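PDB 2UVK: YJHT from Escherichia coli, which catalyses the mutarotation of sialic acid, converting the alpha-anomer of N-acetylneuraminate to the beta-anomer and so speeding equilibration between the two. Local coordinates for residues B[184-189]-B[229-234]; B[201-206]-B[222-227]. All blocks are in the same frame, centred on the assembly; numbering follows the deposited sequence.

Contact 1. Residues B[184-189]-B[229-234]; sequences GESPWY and LKWNKL
Trp231 lays one face of its indole against Glu185 O, Ser186 CA and Pro187 CD, where the chain leaves strand 179-185. CA of Ser186 stands 3.6 Å from the centroid of the six-membered ring of Trp231 and only 4° off its normal, a well-centred CH-pi contact, while CD of Pro187 lies over the five-membered ring, 3.4 Å from CG of Trp231. Glu185 O also sits above this face, so the indole N-H does not point at it; instead NE1 of Trp231 donates to a water at 3.0 Å, which accepts from Glu185 N as well and thus bridges the two segments. A second indole extends the contact: Trp188 passes Trp231 in the opposite direction, its CZ3 3.7 Å from CB of Trp231. Lys233, extended beyond CG, crosses one face of Trp188, with CE 3.4 Å from the five-membered ring centroid and NZ 4.1 Å from it, a cation-pi contact; CB of Pro187 covers the opposite face. With the Trp231 indole cut back to an alanine, Ser186 and Pro187 would probably lose their support and the bridging water one of its two donors. Farther out, OG of Ser186, anti to its own N (chi1 -180°), accepts from Trp188 N at 3.0 Å, an ST turn that helps set the course of the chain into Trp188. OE1 of Glu185 is hydrogen-bonded to Tyr182 OH, and OE2 forms a salt bridge with NZ of Lys168 of the second subunit. The arrangement joins adjacent blades of a Kelch-repeat beta-propeller, outermost strand 230-233 meeting the end of outermost strand 179-185.

Contact 2. Residues B[201-206]-B[222-227]; sequences DKTWLI and LDFTGN
Lys202 lies alongside Asp223, both side chains pointing the same way from one face of the sheet, with CE of Lys202 3.6 Å from OD1 of Asp223. The bends at chi2 (-61°) and chi4 (66°) bring CD and CE alongside the Asp223 carboxylate, yet NZ of Lys202 stays 4.4 Å from OD2 of Asp223, beyond a salt bridge; a water accepting from NZ and donating to OD2 links the charges. OD1 of Asp223 is gripped by Thr225, whose N donates to it at 2.9 Å nearly along the C-O axis, closing an Asx turn, and whose OG1 donates on the syn side. CG2 of Thr225 meets CB of Asp201 at 3.7 Å. Beneath these side chains, Thr203 and Leu222 form an antiparallel hydrogen-bonded pair, with Leu222 N to Thr203 O at 2.7 Å and the return bond at 3.0 Å from Thr203 N to Leu222 O. Just past the paired strands, Phe224 N donates to Asp201 O, which also lies at the edge of the phenyl ring. On the face bearing Thr203 and Leu222, CD1 of Leu222 touches CD1 of Leu205 at 3.7 Å. Strand 202-206 runs between strands 195-199 and 219-223, while Thr203, Leu205 and Phe224 pack against strand 112-117 of a neighbouring sheet.

Overall arrangement
The two contacts lie about 9 Å apart, centre to centre, and share one four-stranded antiparallel sheet. Contact 2 pairs its two middle strands, 202-206 and 219-223, whereas contact 1 joins its outermost strand 230-233 to the end of strand 179-185 in another sheet; along the chain, contact 2 is nested within the loop closed by contact 1. The junction is direct: Asp223 N and Lys230 O, 2.8 Å apart, probably form a hydrogen bond between neighbouring strands, CZ3 of Trp231 packs on CD1 of Leu222 at 3.5 Å, and CD1 of Leu234 reaches CD1 of Trp204 at 3.6 Å. Both contacts lie away from Glu209, the predicted proton acceptor.

Contact 1. Residues B[184-189]-B[229-234]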
# COMPACT_ATOMS: atom_id res chain seq x y z
N GLY B 184 10.01 5.46 8.42
CA GLY B 184 9.25 5.45 9.65
C GLY B 184 7.78 5.28 9.41
O GLY B 184 7.36 4.96 8.31
N GLU B 185 7.01 5.48 10.46
CA GLU B 185 5.56 5.39 10.38
C GLU B 185 4.90 6.01 11.58
O GLU B 185 5.45 5.99 12.70
CB GLU B 185 5.09 3.96 10.22
CG GLU B 185 5.35 3.08 11.38
CD GLU B 185 5.15 1.64 11.03
OE1 GLU B 185 6.08 1.05 10.46
OE2 GLU B 185 4.04 1.10 11.32
N SER B 186 3.72 6.54 11.36
CA SER B 186 2.97 7.16 12.43
C SER B 186 2.52 6.11 13.42
O SER B 186 2.03 5.05 13.03
CB SER B 186 1.73 7.84 11.89
OG SER B 186 1.03 8.44 12.94
N PRO B 187 2.67 6.42 14.72
CA PRO B 187 1.99 5.54 15.68
C PRO B 187 0.46 5.58 15.66
O PRO B 187 -0.18 4.74 16.31
CB PRO B 187 2.48 6.07 17.03
CG PRO B 187 3.59 7.08 16.75
CD PRO B 187 3.41 7.52 15.34
N TRP B 188 -0.12 6.52 14.91
CA TRP B 188 -1.56 6.78 14.93
C TRP B 188 -2.19 6.41 13.57
O TRP B 188 -2.47 5.24 13.34
CB TRP B 188 -1.80 8.23 15.34
CG TRP B 188 -1.22 8.45 16.73
CD1 TRP B 188 -1.67 7.89 17.88
CD2 TRP B 188 -0.06 9.21 17.07
NE1 TRP B 188 -0.87 8.27 18.93
CE2 TRP B 188 0.12 9.09 18.46
CE3 TRP B 188 0.83 10.02 16.35
CZ2 TRP B 188 1.16 9.70 19.14
CZ3 TRP B 188 1.87 10.62 17.03
CH2 TRP B 188 2.02 10.48 18.41
N TYR B 189 -2.43 7.38 12.70
CA TYR B 189 -3.12 7.10 11.43
C TYR B 189 -2.65 8.09 10.37
O TYR B 189 -2.13 9.16 10.69
CB TYR B 189 -4.65 7.21 11.61
CG TYR B 189 -5.08 8.50 12.24
CD1 TYR B 189 -5.35 9.63 11.48
CD2 TYR B 189 -5.19 8.62 13.63
CE1 TYR B 189 -5.70 10.82 12.06
CE2 TYR B 189 -5.54 9.81 14.22
CZ TYR B 189 -5.80 10.92 13.44
OH TYR B 189 -6.14 12.11 14.04
N LEU B 229 13.73 8.81 15.22
CA LEU B 229 12.59 9.67 14.92
C LEU B 229 11.53 9.48 16.00
O LEU B 229 11.23 8.35 16.41
CB LEU B 229 11.99 9.33 13.54
CG LEU B 229 10.64 9.97 13.16
CD1 LEU B 229 10.68 11.48 13.05
CD2 LEU B 229 10.16 9.37 11.84
N LYS B 230 11.00 10.59 16.48
CA LYS B 230 9.97 10.60 17.49
C LYS B 230 8.75 11.34 16.97
O LYS B 230 8.87 12.40 16.37
CB LYS B 230 10.50 11.28 18.76
CG LYS B 230 9.50 11.40 19.89
CD LYS B 230 9.27 10.06 20.55
CE LYS B 230 8.18 10.16 21.58
NZ LYS B 230 7.85 8.82 22.15
N TRP B 231 7.58 10.75 17.21
CA TRP B 231 6.28 11.31 16.81
C TRP B 231 5.50 11.76 18.05
O TRP B 231 5.41 11.00 19.03
CB TRP B 231 5.45 10.24 16.11
CG TRP B 231 6.02 9.70 14.87
CD1 TRP B 231 7.08 8.87 14.76
CD2 TRP B 231 5.54 9.92 13.53
NE1 TRP B 231 7.31 8.55 13.43
CE2 TRP B 231 6.38 9.20 12.66
CE3 TRP B 231 4.48 10.66 12.99
CZ2 TRP B 231 6.19 9.17 11.26
CZ3 TRP B 231 4.29 10.63 11.57
CH2 TRP B 231 5.16 9.91 10.74
N ASN B 232 4.93 12.96 17.98
CA ASN B 232 4.17 13.56 19.08
C ASN B 232 2.85 14.09 18.56
O ASN B 232 2.78 14.67 17.46
CB ASN B 232 4.94 14.75 19.68
CG ASN B 232 6.28 14.36 20.27
OD1 ASN B 232 7.33 14.91 19.89
ND2 ASN B 232 6.26 13.43 21.21
N LYS B 233 1.80 13.91 19.34
CA LYS B 233 0.55 14.60 19.15
C LYS B 233 0.62 15.93 19.85
O LYS B 233 0.75 15.97 21.08
CB LYS B 233 -0.63 13.83 19.71
CG LYS B 233 -1.12 12.71 18.85
CD LYS B 233 -2.30 12.02 19.51
CE LYS B 233 -2.97 11.03 18.60
NZ LYS B 233 -4.08 10.35 19.30
N LEU B 234 0.51 17.01 19.11
CA LEU B 234 0.49 18.33 19.67
C LEU B 234 -0.94 18.75 19.95
O LEU B 234 -1.89 18.02 19.70
CB LEU B 234 1.20 19.35 18.76
CG LEU B 234 2.66 19.14 18.39
CD1 LEU B 234 3.22 20.41 17.71
CD2 LEU B 234 3.49 18.75 19.62
O HOH W 1 8.88 6.02 12.85

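Contact 2. Residues B[201-206]-B[222-227]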
# COMPACT_ATOMS: atom_id res chain seq x y z
N ASP B 201 15.06 20.27 12.14
CA ASP B 201 14.82 18.88 12.55
C ASP B 201 13.39 18.64 13.03
O ASP B 201 13.11 17.59 13.61
CB ASP B 201 15.84 18.47 13.63
CG ASP B 201 17.19 18.10 13.05
OD1 ASP B 201 17.31 17.85 11.84
OD2 ASP B 201 18.19 18.10 13.83
N LYS B 202 12.49 19.59 12.77
CA LYS B 202 11.06 19.42 13.10
C LYS B 202 10.18 19.53 11.86
O LYS B 202 10.42 20.38 11.02
CB LYS B 202 10.60 20.48 14.07
CG LYS B 202 11.34 20.47 15.41
CD LYS B 202 11.20 19.16 16.17
CE LYS B 202 11.86 19.25 17.55
NZ LYS B 202 11.17 20.22 18.42
N THR B 203 9.19 18.66 11.77
CA THR B 203 8.13 18.79 10.76
C THR B 203 6.77 18.61 11.45
O THR B 203 6.62 17.79 12.34
CB THR B 203 8.31 17.72 9.70
OG1 THR B 203 9.55 17.96 9.03
CG2 THR B 203 7.11 17.72 8.70
N TRP B 204 5.80 19.40 11.00
CA TRP B 204 4.45 19.38 11.52
C TRP B 204 3.45 18.99 10.42
O TRP B 204 3.60 19.45 9.30
CB TRP B 204 4.10 20.76 12.08
CG TRP B 204 5.00 21.18 13.20
CD1 TRP B 204 4.81 20.91 14.51
CD2 TRP B 204 6.21 21.97 13.10
NE1 TRP B 204 5.83 21.45 15.24
CE2 TRP B 204 6.71 22.10 14.41
CE3 TRP B 204 6.93 22.54 12.05
CZ2 TRP B 204 7.88 22.81 14.70
CZ3 TRP B 204 8.09 23.25 12.34
CH2 TRP B 204 8.56 23.36 13.66
N LEU B 205 2.49 18.14 10.77
CA LEU B 205 1.40 17.64 9.88
C LEU B 205 0.09 18.09 10.50
O LEU B 205 -0.28 17.63 11.58
CB LEU B 205 1.43 16.12 9.78
CG LEU B 205 2.75 15.46 9.38
CD1 LEU B 205 2.62 13.93 9.42
CD2 LEU B 205 3.19 15.92 8.00
N ILE B 206 -0.61 19.02 9.84
CA ILE B 206 -1.75 19.69 10.42
C ILE B 206 -3.06 19.29 9.74
O ILE B 206 -3.26 19.52 8.54
CB ILE B 206 -1.60 21.24 10.40
CG1 ILE B 206 -0.24 21.68 10.99
CG2 ILE B 206 -2.76 21.88 11.11
CD1 ILE B 206 0.12 23.12 10.75
N LEU B 222 6.84 15.58 13.96
CA LEU B 222 7.91 14.65 13.73
C LEU B 222 9.18 15.32 14.22
O LEU B 222 9.53 16.37 13.73
CB LEU B 222 8.05 14.29 12.24
CG LEU B 222 6.96 13.38 11.64
CD1 LEU B 222 5.54 13.94 11.75
CD2 LEU B 222 7.29 13.08 10.16
N ASP B 223 9.84 14.68 15.18
CA ASP B 223 11.05 15.21 15.81
C ASP B 223 12.25 14.37 15.38
O ASP B 223 12.42 13.22 15.80
CB ASP B 223 10.81 15.17 17.30
CG ASP B 223 11.99 15.72 18.10
OD1 ASP B 223 13.08 15.91 17.53
OD2 ASP B 223 11.81 15.95 19.32
N PHE B 224 13.08 14.94 14.51
CA PHE B 224 14.28 14.29 14.00
C PHE B 224 15.54 14.69 14.78
O PHE B 224 16.63 14.44 14.29
CB PHE B 224 14.52 14.71 12.54
CG PHE B 224 13.50 14.18 11.53
CD1 PHE B 224 13.76 13.03 10.82
CD2 PHE B 224 12.34 14.89 11.25
CE1 PHE B 224 12.85 12.56 9.88
CE2 PHE B 224 11.43 14.41 10.28
CZ PHE B 224 11.70 13.26 9.63
N THR B 225 15.40 15.29 15.96
CA THR B 225 16.56 15.85 16.69
C THR B 225 17.46 14.77 17.29
O THR B 225 18.65 15.01 17.53
CB THR B 225 16.13 16.80 17.82
OG1 THR B 225 15.27 16.13 18.75
CG2 THR B 225 15.42 18.03 17.27
N GLY B 226 16.91 13.60 17.54
CA GLY B 226 17.63 12.56 18.24
C GLY B 226 18.07 11.45 17.32
O GLY B 226 17.93 11.52 16.10
N ASN B 227 18.58 10.39 17.94
CA ASN B 227 19.06 9.23 17.20
C ASN B 227 17.90 8.47 16.54
O ASN B 227 18.11 7.75 15.57
CB ASN B 227 19.83 8.29 18.15
CG ASN B 227 21.14 8.90 18.68
OD1 ASN B 227 21.92 8.21 19.32
ND2 ASN B 227 21.37 10.19 18.41
O HOH W 2 9.97 18.05 19.94